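Local coordinates for protein ATP-dependent RNA helicase HrpB (Escherichia coli, PDB 6EUD) that hydrolyses ATP to ADP and phosphate as a bacterial DExH-box RNA helicase that binds single-stranded RNA, at residues Gln313-Ser316 against Gln317-Thr321; Ile339-Glu342 against Gln343-Ala347. All coordinates share one frame; numbering follows the deposited sequence.

Interaction 1. Residues Gln313-Ser316 against Gln317-Thr321; sequences QRVS and QASMT
S316 and S319 meet through their hydroxyls because chi1 of S316, at 74°, sets OG between its own backbone N and carbonyl carbon, where it meets S319 OG, while S319 holds an intermediate chi1 of 29° that swings its OG back toward the start of the turn. The two OG atoms lie 2.8 Å apart in a hydrogen bond whose donor is not fixed by the geometry. On the main chain, S316 O accepts a bond from M320 N at 2.9 Å, nearly straight at 160°, so both the side chain and the carbonyl of S316 are engaged by the helix. S316 occupies the N-cap position of helix 317-325, which follows closely on strand 307-314 in the second RecA-like domain of the helicase core. S351 bonds S316 OG from outside the turn. Beside the serine pair, V315 packs through CG1, which lies 3.9 Å from M320 CG. M320 carries CG past the cap carbonyl, 3.5 Å from S316 O, and its terminal methyl CE comes to 3.8 Å from the same S316 O. The M320 side chain also packs on I339. An alanine in place of M320 would probably leave a gap beside V315 CG1 and I339 and strip the CG methylene and CE methyl from S316 O, leaving only CB there.

Interaction 2. Residues Ile339-Glu342 against Gln343-Ala347; sequences IAKE and QAERA
A340 O accepts a hydrogen bond from A344 N at 3.1 Å, in the carbonyl plane, and K341 O takes E345 N at 2.9 Å, both in the i to i+4 pattern of a first helical turn, while Q343 N adds a weak i to i+3 bond to A340 O. A340 is the N-cap of the short helix 341-346, which follows strand 333-337 of the second RecA-like domain. On the inner side, I339 reaches across this start with CD1, which rests 3.7 Å from A344 CB, and M320 of helix 317-325 packs against both residues. A water bridges A340 N and Q343 OE1, accepting from the first and donating to the second, an oxygen that R314 also bonds. The outer side is charged. K341 runs fully extended and crosses E345, whose OE2 lies 3.3 Å from K341 CE; its NZ is 4.4 Å from that oxygen, too far for a salt bridge although the charges are opposite. E342 and R346 instead run side by side, pointing the same way. Their salt bridge is long, 3.6 Å from E342 OE2 to R346 NH2, with carboxylate and guanidinium planes 66° apart, and the poor order of E342 suggests a loose pairing. One face of the R346 guanidinium is covered by a backbone oxygen, E342 O, which stands 3.6 Å above the plane, over its centre.

Interaction 1 closes before interaction 2 opens along the chain, yet their centres lie only about 10 Å apart, and the two segments touch directly. Two probable hydrogen bonds join them: R314 NH1 to Q343 OE1 at 2.9 Å, and Q317 NE2 to A347 O, also at 2.9 Å. R314 also packs on I339. The contacts thus join the end of strand 307-314 and the start of helix 317-325 to the residues around helix 341-346 within the C-terminal helicase domain. Both lie away from the predicted ATP-binding residues and from the DEFH box.

Interaction 1. Residues Gln313-Ser316 against Gln317-Thr321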
loop_
_atom_site.group_PDB
_atom_site.type_symbol
_atom_site.label_atom_id
_atom_site.label_comp_id
_atom_site.label_asym_id
_atom_site.label_seq_id
_atom_site.Cartn_x
_atom_site.Cartn_y
_atom_site.Cartn_z
ATOM N N GLN A 313 1.155 2.439 -16.219
ATOM C CA GLN A 313 1.420 3.811 -15.802
ATOM C C GLN A 313 2.641 4.407 -16.501
ATOM O O GLN A 313 3.454 3.679 -17.089
ATOM C CB GLN A 313 1.612 3.877 -14.292
ATOM C CG GLN A 313 2.810 3.092 -13.802
ATOM C CD GLN A 313 3.059 3.286 -12.324
ATOM O OE1 GLN A 313 2.171 3.711 -11.582
ATOM N NE2 GLN A 313 4.272 2.984 -11.887
ATOM N N ARG A 314 2.756 5.731 -16.422
ATOM C CA ARG A 314 3.899 6.453 -16.977
ATOM C C ARG A 314 5.165 6.038 -16.294
ATOM O O ARG A 314 5.209 5.847 -15.079
ATOM C CB ARG A 314 3.718 7.965 -16.843
ATOM C CG ARG A 314 2.796 8.527 -17.888
ATOM C CD ARG A 314 3.374 8.387 -19.288
ATOM N NE ARG A 314 2.350 8.628 -20.293
ATOM C CZ ARG A 314 1.942 9.834 -20.666
ATOM N NH1 ARG A 314 2.490 10.912 -20.126
ATOM N NH2 ARG A 314 0.990 9.959 -21.587
ATOM N N VAL A 315 6.192 5.891 -17.105
ATOM C CA VAL A 315 7.529 5.540 -16.663
ATOM C C VAL A 315 8.175 6.795 -16.050
ATOM O O VAL A 315 7.820 7.918 -16.408
ATOM C CB VAL A 315 8.309 4.967 -17.876
ATOM C CG1 VAL A 315 9.785 4.896 -17.645
ATOM C CG2 VAL A 315 7.743 3.593 -18.254
ATOM N N SER A 316 9.081 6.624 -15.097
ATOM C CA SER A 316 9.724 7.779 -14.480
ATOM C C SER A 316 10.793 8.413 -15.377
ATOM O O SER A 316 11.230 7.805 -16.348
ATOM C CB SER A 316 10.349 7.380 -13.148
ATOM O OG SER A 316 11.521 6.611 -13.359
ATOM N N GLN A 317 11.210 9.629 -15.035
ATOM C CA GLN A 317 12.290 10.281 -15.749
ATOM C C GLN A 317 13.577 9.458 -15.698
ATOM O O GLN A 317 14.282 9.337 -16.711
ATOM C CB GLN A 317 12.547 11.683 -15.196
ATOM C CG GLN A 317 11.323 12.592 -15.257
ATOM C CD GLN A 317 11.655 14.059 -14.983
ATOM O OE1 GLN A 317 12.720 14.533 -15.354
ATOM N NE2 GLN A 317 10.745 14.772 -14.325
ATOM N N ALA A 318 13.894 8.893 -14.536
ATOM C CA ALA A 318 15.121 8.103 -14.432
ATOM C C ALA A 318 15.088 6.899 -15.387
ATOM O O ALA A 318 16.076 6.610 -16.059
ATOM C CB ALA A 318 15.362 7.648 -12.988
ATOM N N SER A 319 13.956 6.217 -15.497
ATOM C CA SER A 319 13.942 5.074 -16.409
ATOM C C SER A 319 13.774 5.493 -17.868
ATOM O O SER A 319 14.260 4.808 -18.764
ATOM C CB SER A 319 12.872 4.060 -16.014
ATOM O OG SER A 319 11.792 4.674 -15.378
ATOM N N MET A 320 13.120 6.617 -18.125
ATOM C CA MET A 320 13.106 7.117 -19.495
ATOM C C MET A 320 14.538 7.427 -19.943
ATOM O O MET A 320 14.940 7.148 -21.087
ATOM C CB MET A 320 12.221 8.347 -19.611
ATOM C CG MET A 320 10.720 8.013 -19.798
ATOM S SD MET A 320 9.725 9.446 -20.259
ATOM C CE MET A 320 9.869 10.418 -18.759
ATOM N N THR A 321 15.321 7.964 -19.019
ATOM C CA THR A 321 16.721 8.274 -19.284
ATOM C C THR A 321 17.547 6.991 -19.406
ATOM O O THR A 321 18.403 6.875 -20.282
ATOM C CB THR A 321 17.297 9.190 -18.191
ATOM O OG1 THR A 321 16.661 10.471 -18.292
ATOM C CG2 THR A 321 18.775 9.377 -18.365
#

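Interaction 2. Residues Ile339-Glu342 against Gln343-Ala347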
loop_
_atom_site.group_PDB
_atom_site.type_symbol
_atom_site.label_atom_id
_atom_site.label_comp_id
_atom_site.label_asym_id
_atom_site.label_seq_id
_atom_site.Cartn_x
_atom_site.Cartn_y
_atom_site.Cartn_z
ATOM N N ILE A 339 5.571 10.389 -25.679
ATOM C CA ILE A 339 4.758 11.332 -24.935
ATOM C C ILE A 339 5.235 12.737 -25.263
ATOM O O ILE A 339 6.338 12.917 -25.772
ATOM C CB ILE A 339 4.838 11.108 -23.416
ATOM C CG1 ILE A 339 6.287 11.276 -22.930
ATOM C CG2 ILE A 339 4.285 9.735 -23.044
ATOM C CD1 ILE A 339 6.441 11.037 -21.459
ATOM N N ALA A 340 4.407 13.732 -24.975
ATOM C CA ALA A 340 4.832 15.119 -25.130
ATOM C C ALA A 340 5.983 15.422 -24.182
ATOM O O ALA A 340 6.053 14.837 -23.091
ATOM C CB ALA A 340 3.682 16.048 -24.865
ATOM N N LYS A 341 6.876 16.331 -24.575
ATOM C CA LYS A 341 8.026 16.679 -23.729
ATOM C C LYS A 341 7.618 17.219 -22.342
ATOM O O LYS A 341 8.201 16.835 -21.316
ATOM C CB LYS A 341 8.918 17.698 -24.427
ATOM C CG LYS A 341 10.166 18.004 -23.633
ATOM C CD LYS A 341 11.026 18.991 -24.380
ATOM C CE LYS A 341 12.361 19.213 -23.697
ATOM N NZ LYS A 341 13.222 20.075 -24.559
ATOM N N GLU A 342 6.607 18.078 -22.304
ATOM C CA GLU A 342 6.172 18.682 -21.041
ATOM C C GLU A 342 5.599 17.634 -20.062
ATOM O O GLU A 342 5.691 17.797 -18.840
ATOM C CB GLU A 342 5.149 19.780 -21.322
ATOM C CG GLU A 342 3.962 19.290 -22.123
ATOM C CD GLU A 342 2.967 20.383 -22.449
ATOM O OE1 GLU A 342 2.538 20.456 -23.620
ATOM O OE2 GLU A 342 2.600 21.155 -21.532
ATOM N N GLN A 343 5.019 16.558 -20.592
ATOM C CA GLN A 343 4.554 15.461 -19.746
ATOM C C GLN A 343 5.743 14.667 -19.218
ATOM O O GLN A 343 5.722 14.187 -18.086
ATOM C CB GLN A 343 3.609 14.534 -20.511
ATOM C CG GLN A 343 2.361 15.236 -21.003
ATOM C CD GLN A 343 1.377 14.322 -21.733
ATOM O OE1 GLN A 343 1.553 13.108 -21.807
ATOM N NE2 GLN A 343 0.332 14.925 -22.283
ATOM N N ALA A 344 6.772 14.519 -20.048
ATOM C CA ALA A 344 7.993 13.863 -19.615
ATOM C C ALA A 344 8.636 14.661 -18.469
ATOM O O ALA A 344 9.126 14.075 -17.502
ATOM C CB ALA A 344 8.968 13.696 -20.786
ATOM N N GLU A 345 8.582 15.990 -18.566
ATOM C CA GLU A 345 9.174 16.866 -17.557
ATOM C C GLU A 345 8.428 16.834 -16.231
ATOM O O GLU A 345 8.979 17.217 -15.212
ATOM C CB GLU A 345 9.237 18.299 -18.083
ATOM C CG GLU A 345 10.223 18.439 -19.235
ATOM C CD GLU A 345 10.176 19.789 -19.941
ATOM O OE1 GLU A 345 9.210 20.556 -19.723
ATOM O OE2 GLU A 345 11.111 20.072 -20.727
ATOM N N ARG A 346 7.178 16.383 -16.245
ATOM C CA ARG A 346 6.348 16.345 -15.034
ATOM C C ARG A 346 6.205 14.917 -14.504
ATOM O O ARG A 346 5.573 14.704 -13.487
ATOM C CB ARG A 346 4.954 16.940 -15.293
ATOM C CG ARG A 346 4.972 18.432 -15.625
ATOM C CD ARG A 346 3.554 19.039 -15.617
ATOM N NE ARG A 346 2.734 18.627 -16.764
ATOM C CZ ARG A 346 2.569 19.357 -17.870
ATOM N NH1 ARG A 346 3.175 20.533 -17.996
ATOM N NH2 ARG A 346 1.799 18.911 -18.853
ATOM N N ALA A 347 6.780 13.944 -15.205
ATOM C CA ALA A 347 6.767 12.579 -14.712
ATOM C C ALA A 347 7.559 12.540 -13.413
ATOM O O ALA A 347 8.446 13.368 -13.207
ATOM C CB ALA A 347 7.364 11.582 -15.765
HETATM O O HOH W 1 1.767 12.607 -24.423
HETATM O O HOH W 2 6.912 20.888 -18.337
#